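Local structure of trigger factor (Thermotoga maritima, 2NSA) at residues 72-77 and 81-86; 93-98 and 146-151. The protein probably acts as a ribosome-associated chaperone and peptidyl-prolyl cis-trans isomerase, its C-terminal domain, the part described here, carrying chaperone activity of its own. All coordinates share one frame; numbering follows the deposited sequence.

How the interactions relate
Both interactions lie in the helical C-terminal domain and share one long helix, 77-105. Interaction 1 belongs to its N-terminal end, where the chain leaves helix 67-72 and turns into the new helix, its centre about 21 Å from the centre of the chain. Interaction 2 lies further along, its centre about 6 Å from that of the chain, where helix 140-160 returns against it. The centres of interactions 1 and 2 are about 26 Å apart. Their nearest atoms are about 6 Å apart, without touching. The first is a local, polar contact at the surface; the second joins parts distant in sequence through a tryptophan. A sulfate ion lies beside helix 140-160 in interaction 2.

Interaction 1 (72-77 and 81-86); sequences SSYESE and REELKE
Tyr74 and Glu83 meet through a single hydrogen bond from the phenol OH to the carboxylate. Tyr74 OH and Glu83 OE2 are modelled only 2.4 Å apart, very short for such a pair, so the exact length deserves caution. The two side chains cross at about a right angle, with ring and carboxylate planes 70° apart. Glu83 CD lies in the ring plane, at the edge, and Glu83 OE1 comes within 3.3 Å of Tyr74 CE2, so the acid addresses the CE2-OH corner of the ring and not its face. With CG anti to the backbone N (chi1 174°) and an extended chain beyond, Glu83 spans the distance to the phenol. Glu83 OE2 also forms a salt bridge with Arg87, which probably helps stabilise its negative charge.

The ionic contact joins Glu77 and Arg81, one helical turn apart. Their side chains lie side by side, pointing the same way, and Arg81 grips a single oxygen side-on with two nitrogens. Its NE is 2.8 Å from Glu77 OE2, on the anti lone pair, and its NH2 is 3.0 Å from the same OE2, which it meets from above the carboxylate plane. Glu77 OE2 stays in the guanidinium plane, while the two planar groups are turned 50° apart. Arg81 NH1 bonds to Asn55 OD1, giving the guanidinium a further hold.

A backbone bond of 2.8 Å from Arg81 N to Glu77 O belongs to the opening turn of the helix, where Ser76 holds the N-cap position.

This surface corner links helix 67-72 to helix 77-105: Glu77 touches Tyr67 and Val71, Phe80 meets the Tyr74 ring edge-to-face, and Arg81 packs on Val54 and Ile58 of helix 47-64.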
ATOM      1  N   SER A  72      16.624 -14.130  11.705  1.00 25.21           N
ATOM      2  CA  SER A  72      17.221 -15.465  11.688  1.00 29.07           C
ATOM      3  C   SER A  72      17.068 -16.164  10.338  1.00 30.75           C
ATOM      4  O   SER A  72      17.890 -17.009   9.975  1.00 31.63           O
ATOM      5  CB  SER A  72      16.598 -16.342  12.778  1.00 29.54           C
ATOM      6  OG  SER A  72      16.955 -15.876  14.066  1.00 32.38           O
ATOM      7  N   SER A  73      16.020 -15.815   9.596  1.00 32.48           N
ATOM      8  CA  SER A  73      15.778 -16.430   8.296  1.00 32.56           C
ATOM      9  C   SER A  73      16.748 -15.904   7.244  1.00 32.50           C
ATOM     10  O   SER A  73      16.863 -16.468   6.155  1.00 32.25           O
ATOM     11  CB  SER A  73      14.333 -16.187   7.841  1.00 34.21           C
ATOM     12  OG  SER A  73      14.117 -14.839   7.468  1.00 34.62           O
ATOM     13  N   TYR A  74      17.445 -14.822   7.572  1.00 31.17           N
ATOM     14  CA  TYR A  74      18.411 -14.237   6.654  1.00 30.65           C
ATOM     15  C   TYR A  74      19.816 -14.705   7.012  1.00 31.74           C
ATOM     16  O   TYR A  74      20.054 -15.173   8.123  1.00 32.74           O
ATOM     17  CB  TYR A  74      18.343 -12.709   6.704  1.00 31.04           C
ATOM     18  CG  TYR A  74      17.079 -12.138   6.105  1.00 28.14           C
ATOM     19  CD1 TYR A  74      15.856 -12.261   6.759  1.00 29.58           C
ATOM     20  CD2 TYR A  74      17.106 -11.488   4.872  1.00 30.52           C
ATOM     21  CE1 TYR A  74      14.687 -11.750   6.200  1.00 30.32           C
ATOM     22  CE2 TYR A  74      15.944 -10.974   4.304  1.00 29.17           C
ATOM     23  CZ  TYR A  74      14.742 -11.110   4.974  1.00 30.64           C
ATOM     24  OH  TYR A  74      13.589 -10.606   4.415  1.00 32.10           O
ATOM     25  N   GLU A  75      20.739 -14.572   6.067  1.00 33.43           N
ATOM     26  CA  GLU A  75      22.122 -14.988   6.274  1.00 34.28           C
ATOM     27  C   GLU A  75      22.801 -14.191   7.382  1.00 32.09           C
ATOM     28  O   GLU A  75      23.686 -14.699   8.075  1.00 33.42           O
ATOM     29  CB  GLU A  75      22.902 -14.835   4.968  1.00 38.06           C
ATOM     30  CG  GLU A  75      22.374 -15.708   3.836  1.00 43.23           C
ATOM     31  CD  GLU A  75      23.063 -15.444   2.506  1.00 45.35           C
ATOM     32  OE1 GLU A  75      24.291 -15.655   2.413  1.00 46.49           O
ATOM     33  OE2 GLU A  75      22.369 -15.027   1.553  1.00 47.52           O
ATOM     34  N   SER A  76      22.381 -12.940   7.539  1.00 28.00           N
ATOM     35  CA  SER A  76      22.936 -12.058   8.556  1.00 23.13           C
ATOM     36  C   SER A  76      22.019 -10.863   8.750  1.00 22.22           C
ATOM     37  O   SER A  76      21.104 -10.640   7.958  1.00 20.69           O
ATOM     38  CB  SER A  76      24.314 -11.557   8.129  1.00 24.18           C
ATOM     39  OG  SER A  76      24.217 -10.660   7.035  1.00 25.59           O
ATOM     40  N   GLU A  77      22.275 -10.099   9.806  1.00 19.50           N
ATOM     41  CA  GLU A  77      21.490  -8.910  10.098  1.00 19.59           C
ATOM     42  C   GLU A  77      21.778  -7.863   9.030  1.00 19.53           C
ATOM     43  O   GLU A  77      20.898  -7.082   8.641  1.00 18.54           O
ATOM     44  CB  GLU A  77      21.859  -8.344  11.468  1.00 22.28           C
ATOM     45  CG  GLU A  77      21.075  -7.096  11.828  1.00 25.00           C
ATOM     46  CD  GLU A  77      21.540  -6.464  13.123  1.00 30.00           C
ATOM     47  OE1 GLU A  77      21.695  -7.198  14.120  1.00 30.50           O
ATOM     48  OE2 GLU A  77      21.740  -5.227  13.143  1.00 30.86           O
ATOM     49  N   ARG A  81      19.019  -5.890   6.892  1.00 18.35           N
ATOM     50  CA  ARG A  81      18.920  -4.433   6.846  1.00 18.68           C
ATOM     51  C   ARG A  81      18.928  -3.952   5.398  1.00 19.50           C
ATOM     52  O   ARG A  81      18.167  -3.051   5.035  1.00 19.91           O
ATOM     53  CB  ARG A  81      20.067  -3.784   7.623  1.00 18.96           C
ATOM     54  CG  ARG A  81      19.887  -3.810   9.135  1.00 20.20           C
ATOM     55  CD  ARG A  81      21.070  -3.148   9.849  1.00 23.16           C
ATOM     56  NE  ARG A  81      20.967  -3.257  11.300  1.00 25.20           N
ATOM     57  CZ  ARG A  81      20.260  -2.439  12.075  1.00 25.16           C
ATOM     58  NH1 ARG A  81      19.582  -1.427  11.547  1.00 23.36           N
ATOM     59  NH2 ARG A  81      20.219  -2.643  13.387  1.00 28.12           N
ATOM     60  N   GLU A  82      19.773  -4.562   4.570  1.00 18.22           N
ATOM     61  CA  GLU A  82      19.852  -4.182   3.157  1.00 20.85           C
ATOM     62  C   GLU A  82      18.507  -4.407   2.469  1.00 20.63           C
ATOM     63  O   GLU A  82      18.053  -3.568   1.682  1.00 21.89           O
ATOM     64  CB  GLU A  82      20.946  -4.990   2.438  1.00 22.25           C
ATOM     65  CG  GLU A  82      22.378  -4.491   2.679  1.00 27.08           C
ATOM     66  CD  GLU A  82      23.451  -5.525   2.333  1.00 33.78           C
ATOM     67  OE1 GLU A  82      23.293  -6.258   1.332  1.00 35.78           O
ATOM     68  OE2 GLU A  82      24.465  -5.598   3.061  1.00 36.45           O
ATOM     69  N   GLU A  83      17.875  -5.540   2.755  1.00 19.39           N
ATOM     70  CA  GLU A  83      16.582  -5.845   2.150  1.00 21.23           C
ATOM     71  C   GLU A  83      15.506  -4.892   2.643  1.00 21.56           C
ATOM     72  O   GLU A  83      14.700  -4.380   1.860  1.00 19.95           O
ATOM     73  CB  GLU A  83      16.148  -7.277   2.460  1.00 25.79           C
ATOM     74  CG  GLU A  83      14.738  -7.568   1.967  1.00 32.36           C
ATOM     75  CD  GLU A  83      14.443  -9.043   1.845  1.00 37.09           C
ATOM     76  OE1 GLU A  83      15.292  -9.777   1.291  1.00 39.51           O
ATOM     77  OE2 GLU A  83      13.356  -9.465   2.290  1.00 40.72           O
ATOM     78  N   LEU A  84      15.495  -4.664   3.950  1.00 18.85           N
ATOM     79  CA  LEU A  84      14.514  -3.781   4.557  1.00 18.09           C
ATOM     80  C   LEU A  84      14.660  -2.362   4.022  1.00 17.94           C
ATOM     81  O   LEU A  84      13.664  -1.653   3.842  1.00 17.49           O
ATOM     82  CB  LEU A  84      14.668  -3.797   6.080  1.00 20.76           C
ATOM     83  CG  LEU A  84      13.621  -3.067   6.920  1.00 21.35           C
ATOM     84  CD1 LEU A  84      12.221  -3.487   6.498  1.00 24.08           C
ATOM     85  CD2 LEU A  84      13.855  -3.375   8.396  1.00 22.80           C
ATOM     86  N   LYS A  85      15.894  -1.945   3.753  1.00 15.42           N
ATOM     87  CA  LYS A  85      16.113  -0.599   3.235  1.00 16.67           C
ATOM     88  C   LYS A  85      15.465  -0.462   1.864  1.00 16.51           C
ATOM     89  O   LYS A  85      14.821   0.547   1.567  1.00 16.53           O
ATOM     90  CB  LYS A  85      17.607  -0.283   3.123  1.00 18.31           C
ATOM     91  CG  LYS A  85      17.875   1.156   2.679  1.00 18.54           C
ATOM     92  CD  LYS A  85      19.356   1.428   2.434  1.00 22.69           C
ATOM     93  CE  LYS A  85      20.184   1.302   3.707  1.00 25.32           C
ATOM     94  NZ  LYS A  85      21.614   1.623   3.408  1.00 25.21           N
ATOM     95  N   GLU A  86      15.631  -1.478   1.024  1.00 16.63           N
ATOM     96  CA  GLU A  86      15.053  -1.417  -0.312  1.00 18.96           C
ATOM     97  C   GLU A  86      13.528  -1.459  -0.242  1.00 18.44           C
ATOM     98  O   GLU A  86      12.850  -0.785  -1.021  1.00 16.92           O
ATOM     99  CB  GLU A  86      15.586  -2.562  -1.181  1.00 22.65           C
ATOM    100  CG  GLU A  86      16.196  -2.093  -2.505  1.00 33.17           C
ATOM    101  CD  GLU A  86      17.312  -1.061  -2.320  1.00 35.11           C
ATOM    102  OE1 GLU A  86      18.292  -1.348  -1.599  1.00 37.95           O
ATOM    103  OE2 GLU A  86      17.210   0.038  -2.901  1.00 36.84           O
TER

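Interaction 2 (93-98 and 146-151); sequences KRDRVI and LRWAIL. With SO4 (sulfate ion), chain C.
A tryptophan bridges two helices of the C-terminal chaperone domain here: Trp148, on helix 140-160, reaches the flank of helix 77-105 and meets Asp95 and Ile98, one turn apart. The CA atoms of Asp95 and Trp148 are 9.5 Å apart, so the indole spans most of the gap. CG anti to the backbone N (chi1 174°) sends the indole out from its helix, and the turn about CB-CG brings the six-membered ring to the other helix.

The far end of that ring makes the apolar contact. Ile98 CG2 is 3.6 Å from Trp148 CH2, and the two side chains cross at about a right angle. The same CH2 comes within 3.4 Å of the backbone oxygen Asp95 O, so the ring corner sits against the main chain as well as the isoleucine branch.

Asp95 crosses the indole at a slant, its OD1 3.4 Å from Trp148 CZ2, with carboxylate and ring planes 74° apart. Asp95 and the indole nitrogen do not bond directly; a water completes the link, donating to Asp95 OD1 at 2.6 Å and accepting from Trp148 NE1 at 3.0 Å. The water lies in the indole plane, at the ring edge, and thus satisfies the N-H while tying the pyrrole side to the acid.

On a different flank of helix 140-160, Arg147 NH2 donates to sulfate O2 at 3.3 Å, a long bond with an N-H...O angle of 143°. The ion, probably from the crystallisation liquor, is also bound by Arg143.

Around the contact, Trp148 also touches Glu99 and Leu151 touches Ala102, continuing the packing along helix 77-105. Leu146, Arg147 and Ile150 instead pack on helix 111-125, placing helix 140-160 between two helical neighbours.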
ATOM      1  N   LYS A  93       8.399   5.349  -2.386  1.00 11.61           N
ATOM      2  CA  LYS A  93       8.103   5.612  -3.790  1.00 11.90           C
ATOM      3  C   LYS A  93       6.641   5.310  -4.099  1.00 13.77           C
ATOM      4  O   LYS A  93       5.953   6.103  -4.752  1.00 14.58           O
ATOM      5  CB  LYS A  93       8.987   4.752  -4.695  1.00 14.67           C
ATOM      6  CG  LYS A  93      10.442   5.161  -4.693  1.00 15.00           C
ATOM      7  CD  LYS A  93      11.255   4.222  -5.565  1.00 18.38           C
ATOM      8  CE  LYS A  93      12.706   4.616  -5.606  1.00 23.90           C
ATOM      9  NZ  LYS A  93      13.495   3.653  -6.425  1.00 28.35           N
ATOM     10  N   ARG A  94       6.174   4.162  -3.621  1.00 12.45           N
ATOM     11  CA  ARG A  94       4.805   3.735  -3.851  1.00 14.40           C
ATOM     12  C   ARG A  94       3.809   4.748  -3.299  1.00 14.05           C
ATOM     13  O   ARG A  94       2.844   5.120  -3.978  1.00 13.32           O
ATOM     14  CB  ARG A  94       4.561   2.369  -3.203  1.00 16.83           C
ATOM     15  CG  ARG A  94       3.316   1.666  -3.710  1.00 22.13           C
ATOM     16  CD  ARG A  94       3.133   0.280  -3.099  1.00 22.18           C
ATOM     17  NE  ARG A  94       4.273  -0.604  -3.324  1.00 23.96           N
ATOM     18  CZ  ARG A  94       5.216  -0.853  -2.420  1.00 22.54           C
ATOM     19  NH1 ARG A  94       5.156  -0.280  -1.228  1.00 21.59           N
ATOM     20  NH2 ARG A  94       6.211  -1.690  -2.701  1.00 24.00           N
ATOM     21  N   ASP A  95       4.027   5.196  -2.067  1.00 11.91           N
ATOM     22  CA  ASP A  95       3.103   6.158  -1.489  1.00 11.68           C
ATOM     23  C   ASP A  95       3.098   7.481  -2.253  1.00 12.02           C
ATOM     24  O   ASP A  95       2.049   8.104  -2.402  1.00 13.64           O
ATOM     25  CB  ASP A  95       3.397   6.367  -0.000  1.00 13.36           C
ATOM     26  CG  ASP A  95       3.047   5.142   0.833  1.00 15.30           C
ATOM     27  OD1 ASP A  95       2.355   4.246   0.307  1.00 16.39           O
ATOM     28  OD2 ASP A  95       3.456   5.078   2.016  1.00 15.83           O
ATOM     29  N   ARG A  96       4.256   7.912  -2.748  1.00 10.84           N
ATOM     30  CA  ARG A  96       4.306   9.146  -3.523  1.00 11.21           C
ATOM     31  C   ARG A  96       3.501   8.968  -4.820  1.00 13.06           C
ATOM     32  O   ARG A  96       2.703   9.842  -5.194  1.00 13.20           O
ATOM     33  CB  ARG A  96       5.754   9.511  -3.861  1.00 12.02           C
ATOM     34  CG  ARG A  96       5.885  10.652  -4.873  1.00 15.86           C
ATOM     35  CD  ARG A  96       5.304  11.958  -4.366  1.00 20.37           C
ATOM     36  NE  ARG A  96       5.579  13.029  -5.328  1.00 23.05           N
ATOM     37  CZ  ARG A  96       4.971  14.212  -5.345  1.00 28.17           C
ATOM     38  NH1 ARG A  96       4.037  14.500  -4.447  1.00 31.75           N
ATOM     39  NH2 ARG A  96       5.293  15.104  -6.271  1.00 29.15           N
ATOM     40  N   VAL A  97       3.701   7.843  -5.504  1.00 12.45           N
ATOM     41  CA  VAL A  97       2.981   7.575  -6.756  1.00 13.53           C
ATOM     42  C   VAL A  97       1.470   7.555  -6.528  1.00 13.94           C
ATOM     43  O   VAL A  97       0.701   8.134  -7.308  1.00 13.63           O
ATOM     44  CB  VAL A  97       3.406   6.220  -7.382  1.00 16.25           C
ATOM     45  CG1 VAL A  97       2.572   5.936  -8.635  1.00 22.77           C
ATOM     46  CG2 VAL A  97       4.875   6.258  -7.734  1.00 21.36           C
ATOM     47  N   ILE A  98       1.043   6.899  -5.454  1.00 11.51           N
ATOM     48  CA  ILE A  98      -0.381   6.800  -5.141  1.00 12.80           C
ATOM     49  C   ILE A  98      -0.969   8.168  -4.832  1.00 12.98           C
ATOM     50  O   ILE A  98      -2.055   8.524  -5.322  1.00 12.46           O
ATOM     51  CB  ILE A  98      -0.614   5.829  -3.955  1.00 13.63           C
ATOM     52  CG1 ILE A  98      -0.310   4.402  -4.418  1.00 16.73           C
ATOM     53  CG2 ILE A  98      -2.051   5.927  -3.449  1.00 15.88           C
ATOM     54  CD1 ILE A  98      -0.072   3.414  -3.304  1.00 19.59           C
ATOM     55  N   LEU A 146      -6.860   5.709   8.218  1.00 16.95           N
ATOM     56  CA  LEU A 146      -8.061   5.230   7.544  1.00 17.35           C
ATOM     57  C   LEU A 146      -8.246   5.963   6.220  1.00 15.65           C
ATOM     58  O   LEU A 146      -8.532   5.347   5.193  1.00 16.05           O
ATOM     59  CB  LEU A 146      -9.290   5.455   8.425  1.00 18.36           C
ATOM     60  CG  LEU A 146     -10.587   4.855   7.887  1.00 21.88           C
ATOM     61  CD1 LEU A 146     -10.420   3.368   7.631  1.00 23.64           C
ATOM     62  CD2 LEU A 146     -11.702   5.109   8.895  1.00 24.66           C
ATOM     63  N   ARG A 147      -8.090   7.285   6.255  1.00 14.67           N
ATOM     64  CA  ARG A 147      -8.232   8.107   5.060  1.00 15.27           C
ATOM     65  C   ARG A 147      -7.295   7.606   3.966  1.00 16.16           C
ATOM     66  O   ARG A 147      -7.703   7.427   2.819  1.00 14.35           O
ATOM     67  CB  ARG A 147      -7.908   9.571   5.381  1.00 19.28           C
ATOM     68  CG  ARG A 147      -8.221  10.541   4.248  1.00 25.18           C
ATOM     69  CD  ARG A 147      -7.773  11.959   4.596  1.00 30.26           C
ATOM     70  NE  ARG A 147      -8.422  12.499   5.790  1.00 35.37           N
ATOM     71  CZ  ARG A 147      -9.676  12.943   5.837  1.00 38.11           C
ATOM     72  NH1 ARG A 147     -10.435  12.914   4.747  1.00 38.94           N
ATOM     73  NH2 ARG A 147     -10.166  13.432   6.970  1.00 37.78           N
ATOM     74  N   TRP A 148      -6.037   7.368   4.325  1.00 14.06           N
ATOM     75  CA  TRP A 148      -5.067   6.889   3.350  1.00 14.61           C
ATOM     76  C   TRP A 148      -5.444   5.514   2.820  1.00 15.18           C
ATOM     77  O   TRP A 148      -5.350   5.259   1.620  1.00 14.81           O
ATOM     78  CB  TRP A 148      -3.671   6.829   3.960  1.00 15.31           C
ATOM     79  CG  TRP A 148      -2.673   6.198   3.038  1.00 16.37           C
ATOM     80  CD1 TRP A 148      -2.119   4.957   3.154  1.00 15.77           C
ATOM     81  CD2 TRP A 148      -2.110   6.782   1.859  1.00 15.13           C
ATOM     82  NE1 TRP A 148      -1.239   4.730   2.123  1.00 17.08           N
ATOM     83  CE2 TRP A 148      -1.212   5.835   1.313  1.00 14.04           C
ATOM     84  CE3 TRP A 148      -2.273   8.014   1.213  1.00 17.48           C
ATOM     85  CZ2 TRP A 148      -0.478   6.080   0.148  1.00 17.35           C
ATOM     86  CZ3 TRP A 148      -1.543   8.260   0.054  1.00 19.11           C
ATOM     87  CH2 TRP A 148      -0.654   7.292  -0.465  1.00 16.87           C
ATOM     88  N   ALA A 149      -5.857   4.619   3.713  1.00 12.16           N
ATOM     89  CA  ALA A 149      -6.247   3.276   3.285  1.00 13.66           C
ATOM     90  C   ALA A 149      -7.352   3.344   2.240  1.00 13.78           C
ATOM     91  O   ALA A 149      -7.308   2.641   1.229  1.00 13.49           O
ATOM     92  CB  ALA A 149      -6.717   2.456   4.473  1.00 13.80           C
ATOM     93  N   ILE A 150      -8.351   4.184   2.495  1.00 14.90           N
ATOM     94  CA  ILE A 150      -9.462   4.332   1.560  1.00 13.89           C
ATOM     95  C   ILE A 150      -9.002   4.932   0.233  1.00 14.39           C
ATOM     96  O   ILE A 150      -9.356   4.431  -0.838  1.00 14.27           O
ATOM     97  CB  ILE A 150     -10.575   5.220   2.149  1.00 15.15           C
ATOM     98  CG1 ILE A 150     -11.145   4.564   3.416  1.00 15.06           C
ATOM     99  CG2 ILE A 150     -11.672   5.426   1.105  1.00 16.86           C
ATOM    100  CD1 ILE A 150     -12.074   5.478   4.204  1.00 17.16           C
ATOM    101  N   LEU A 151      -8.205   5.996   0.309  1.00 14.18           N
ATOM    102  CA  LEU A 151      -7.701   6.674  -0.883  1.00 13.44           C
ATOM    103  C   LEU A 151      -6.886   5.733  -1.764  1.00 14.55           C
ATOM    104  O   LEU A 151      -7.081   5.676  -2.979  1.00 14.44           O
ATOM    105  CB  LEU A 151      -6.831   7.871  -0.480  1.00 14.04           C
ATOM    106  CG  LEU A 151      -6.344   8.769  -1.613  1.00 14.81           C
ATOM    107  CD1 LEU A 151      -7.521   9.633  -2.090  1.00 19.63           C
ATOM    108  CD2 LEU A 151      -5.225   9.670  -1.122  1.00 16.15           C
TER
HETATM  109  S   SO4 C 414      -8.101  16.259   9.759  1.00 66.43           S
HETATM  110  O1  SO4 C 414      -9.051  17.346   9.446  1.00 64.95           O
HETATM  111  O2  SO4 C 414      -8.736  14.956   9.473  1.00 65.02           O
HETATM  112  O3  SO4 C 414      -7.727  16.326  11.185  1.00 65.37           O
HETATM  113  O4  SO4 C 414      -6.889  16.410   8.927  1.00 65.20           O
HETATM  114  O   HOH W   1       0.851   2.669   1.781  1.00 20.50           O